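PDB 5U1T: separin from Saccharomyces cerevisiae, which cleaves the cohesin subunit MCD1/SCC1 as a caspase-like protease at anaphase onset, letting chromosomes segregate, and is held inactive by securin for most of the cell cycle. Local coordinates for residues Phe1466-His1471 with Glu1475-Ser1480. Sequence-based numbering, arbitrary orientation.
Sequences FVYIGH and EQYVRS
Tyr-1468 meets Gln-1476 and Tyr-1477 through its hydroxyl end. The tight part lies between the two buried tyrosines. Tyr-1468 OH is 3.7 Å from Tyr-1477 CE2, and the two side chains cross at about a right angle. Tyr-1468 OH also donates a 2.8 Å hydrogen bond to His-1471 O. This ties the turn after the strand back to the strand's own tyrosine. The looser part is at partly exposed His-1471 and Gln-1476. No hydrogen bond joins the segments here. CG of Gln-1476 sits between its backbone N and carbonyl carbon (chi1 61°), over the Tyr-1477 ring face. Gln-1476 NE2 is modelled covalently linked to a polar side chain of another protein's chain, which covers this side. It lies 3.2 Å from His-1471 O without a hydrogen to share. With an alanine here that link would be lost, and the Tyr-1477 face would probably lose its cover. The His-1471 side chain lies about 4 Å from that of Cys-1497, the likely active-site residue, consistent with the His-Gly motif of clan CD peptidases. Tyr-1477 rests on Pro-1418 and Pro-1451. Val-1478 packs on helix 1453-1461, and strand 1465-1469 runs between parallel strands 1412-1416 and 1492-1494.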
loop_
_atom_site.group_PDB
_atom_site.type_symbol
_atom_site.label_atom_id
_atom_site.label_comp_id
_atom_site.label_asym_id
_atom_site.label_seq_id
_atom_site.Cartn_x
_atom_site.Cartn_y
_atom_site.Cartn_z
ATOM N N PHE A 1466 -16.684 -29.900 37.862
ATOM C CA PHE A 1466 -17.585 -29.252 36.927
ATOM C C PHE A 1466 -18.293 -30.279 36.051
ATOM O O PHE A 1466 -17.636 -31.044 35.352
ATOM C CB PHE A 1466 -16.825 -28.266 36.052
ATOM C CG PHE A 1466 -17.673 -27.639 35.001
ATOM C CD1 PHE A 1466 -18.482 -26.563 35.303
ATOM C CD2 PHE A 1466 -17.680 -28.133 33.713
ATOM C CE1 PHE A 1466 -19.276 -25.988 34.336
ATOM C CE2 PHE A 1466 -18.474 -27.563 32.741
ATOM C CZ PHE A 1466 -19.266 -26.488 33.049
ATOM N N VAL A 1467 -19.623 -30.317 36.080
ATOM C CA VAL A 1467 -20.336 -31.228 35.186
ATOM C C VAL A 1467 -21.379 -30.473 34.359
ATOM O O VAL A 1467 -22.053 -29.580 34.861
ATOM C CB VAL A 1467 -20.980 -32.413 35.959
ATOM C CG1 VAL A 1467 -20.506 -32.433 37.394
ATOM C CG2 VAL A 1467 -22.497 -32.403 35.866
ATOM N N TYR A 1468 -21.468 -30.823 33.075
ATOM C CA TYR A 1468 -22.266 -30.082 32.100
ATOM C C TYR A 1468 -23.027 -31.017 31.172
ATOM O O TYR A 1468 -22.422 -31.823 30.492
ATOM C CB TYR A 1468 -21.361 -29.160 31.280
ATOM C CG TYR A 1468 -22.006 -28.510 30.059
ATOM C CD1 TYR A 1468 -22.009 -29.146 28.818
ATOM C CD2 TYR A 1468 -22.579 -27.254 30.141
ATOM C CE1 TYR A 1468 -22.583 -28.549 27.701
ATOM C CE2 TYR A 1468 -23.152 -26.649 29.028
ATOM C CZ TYR A 1468 -23.149 -27.298 27.812
ATOM O OH TYR A 1468 -23.720 -26.690 26.714
ATOM N N ILE A 1469 -24.348 -30.887 31.127
ATOM C CA ILE A 1469 -25.173 -31.677 30.213
ATOM C C ILE A 1469 -25.962 -30.787 29.231
ATOM O O ILE A 1469 -26.827 -30.015 29.623
ATOM C CB ILE A 1469 -26.159 -32.579 30.994
ATOM C CG1 ILE A 1469 -25.427 -33.355 32.091
ATOM C CG2 ILE A 1469 -26.894 -33.519 30.055
ATOM C CD1 ILE A 1469 -26.254 -34.412 32.739
ATOM N N GLY A 1470 -25.660 -30.911 27.949
ATOM C CA GLY A 1470 -26.305 -30.115 26.922
ATOM C C GLY A 1470 -25.385 -30.175 25.724
ATOM O O GLY A 1470 -24.400 -30.910 25.775
ATOM N N HIS A 1471 -25.663 -29.425 24.662
ATOM C CA HIS A 1471 -24.842 -29.541 23.462
ATOM C C HIS A 1471 -23.422 -29.065 23.678
ATOM O O HIS A 1471 -23.194 -28.044 24.323
ATOM C CB HIS A 1471 -25.440 -28.776 22.297
ATOM C CG HIS A 1471 -24.622 -28.864 21.047
ATOM N ND1 HIS A 1471 -23.617 -27.965 20.746
ATOM C CD2 HIS A 1471 -24.657 -29.746 20.018
ATOM C CE1 HIS A 1471 -23.074 -28.286 19.586
ATOM N NE2 HIS A 1471 -23.689 -29.359 19.121
ATOM N N GLU A 1475 -19.519 -23.806 24.502
ATOM C CA GLU A 1475 -18.944 -22.761 23.659
ATOM C C GLU A 1475 -19.934 -21.623 23.431
ATOM O O GLU A 1475 -19.553 -20.455 23.290
ATOM C CB GLU A 1475 -18.512 -23.341 22.312
ATOM C CG GLU A 1475 -17.833 -24.684 22.400
ATOM C CD GLU A 1475 -18.821 -25.840 22.488
ATOM O OE1 GLU A 1475 -20.030 -25.635 22.226
ATOM O OE2 GLU A 1475 -18.386 -26.956 22.826
ATOM N N GLN A 1476 -21.209 -21.981 23.385
ATOM C CA GLN A 1476 -22.268 -21.032 23.114
ATOM C C GLN A 1476 -22.523 -20.096 24.315
ATOM O O GLN A 1476 -23.274 -19.128 24.202
ATOM C CB GLN A 1476 -23.548 -21.783 22.716
ATOM C CG GLN A 1476 -24.094 -22.736 23.789
ATOM C CD GLN A 1476 -23.532 -24.151 23.708
ATOM O OE1 GLN A 1476 -22.322 -24.358 23.748
ATOM N NE2 GLN A 1476 -24.417 -25.129 23.596
ATOM N N TYR A 1477 -21.878 -20.373 25.448
ATOM C CA TYR A 1477 -22.039 -19.557 26.654
ATOM C C TYR A 1477 -20.717 -18.978 27.165
ATOM O O TYR A 1477 -20.714 -18.203 28.112
ATOM C CB TYR A 1477 -22.699 -20.370 27.783
ATOM C CG TYR A 1477 -23.893 -21.180 27.341
ATOM C CD1 TYR A 1477 -24.958 -20.584 26.670
ATOM C CD2 TYR A 1477 -23.940 -22.544 27.560
ATOM C CE1 TYR A 1477 -26.046 -21.325 26.254
ATOM C CE2 TYR A 1477 -25.015 -23.292 27.147
ATOM C CZ TYR A 1477 -26.066 -22.682 26.500
ATOM O OH TYR A 1477 -27.136 -23.440 26.088
ATOM N N VAL A 1478 -19.597 -19.355 26.566
ATOM C CA VAL A 1478 -18.307 -18.817 26.992
ATOM C C VAL A 1478 -17.270 -19.014 25.907
ATOM O O VAL A 1478 -17.167 -20.088 25.319
ATOM C CB VAL A 1478 -17.819 -19.464 28.290
ATOM C CG1 VAL A 1478 -17.764 -20.974 28.155
ATOM C CG2 VAL A 1478 -16.478 -18.893 28.709
ATOM N N ARG A 1479 -16.514 -17.960 25.630
ATOM C CA ARG A 1479 -15.598 -17.952 24.502
ATOM C C ARG A 1479 -14.374 -18.808 24.758
ATOM O O ARG A 1479 -13.940 -18.952 25.904
ATOM C CB ARG A 1479 -15.171 -16.524 24.190
ATOM C CG ARG A 1479 -16.307 -15.635 23.733
ATOM C CD ARG A 1479 -15.870 -14.202 23.708
ATOM N NE ARG A 1479 -15.860 -13.608 25.041
ATOM C CZ ARG A 1479 -15.215 -12.486 25.340
ATOM N NH1 ARG A 1479 -15.251 -11.987 26.572
ATOM N NH2 ARG A 1479 -14.523 -11.869 24.393
ATOM N N SER A 1480 -13.827 -19.366 23.681
ATOM C CA SER A 1480 -12.605 -20.164 23.727
ATOM C C SER A 1480 -11.502 -19.396 24.466
ATOM O O SER A 1480 -10.744 -19.964 25.248
ATOM C CB SER A 1480 -12.147 -20.531 22.298
ATOM O OG SER A 1480 -13.189 -21.101 21.501
#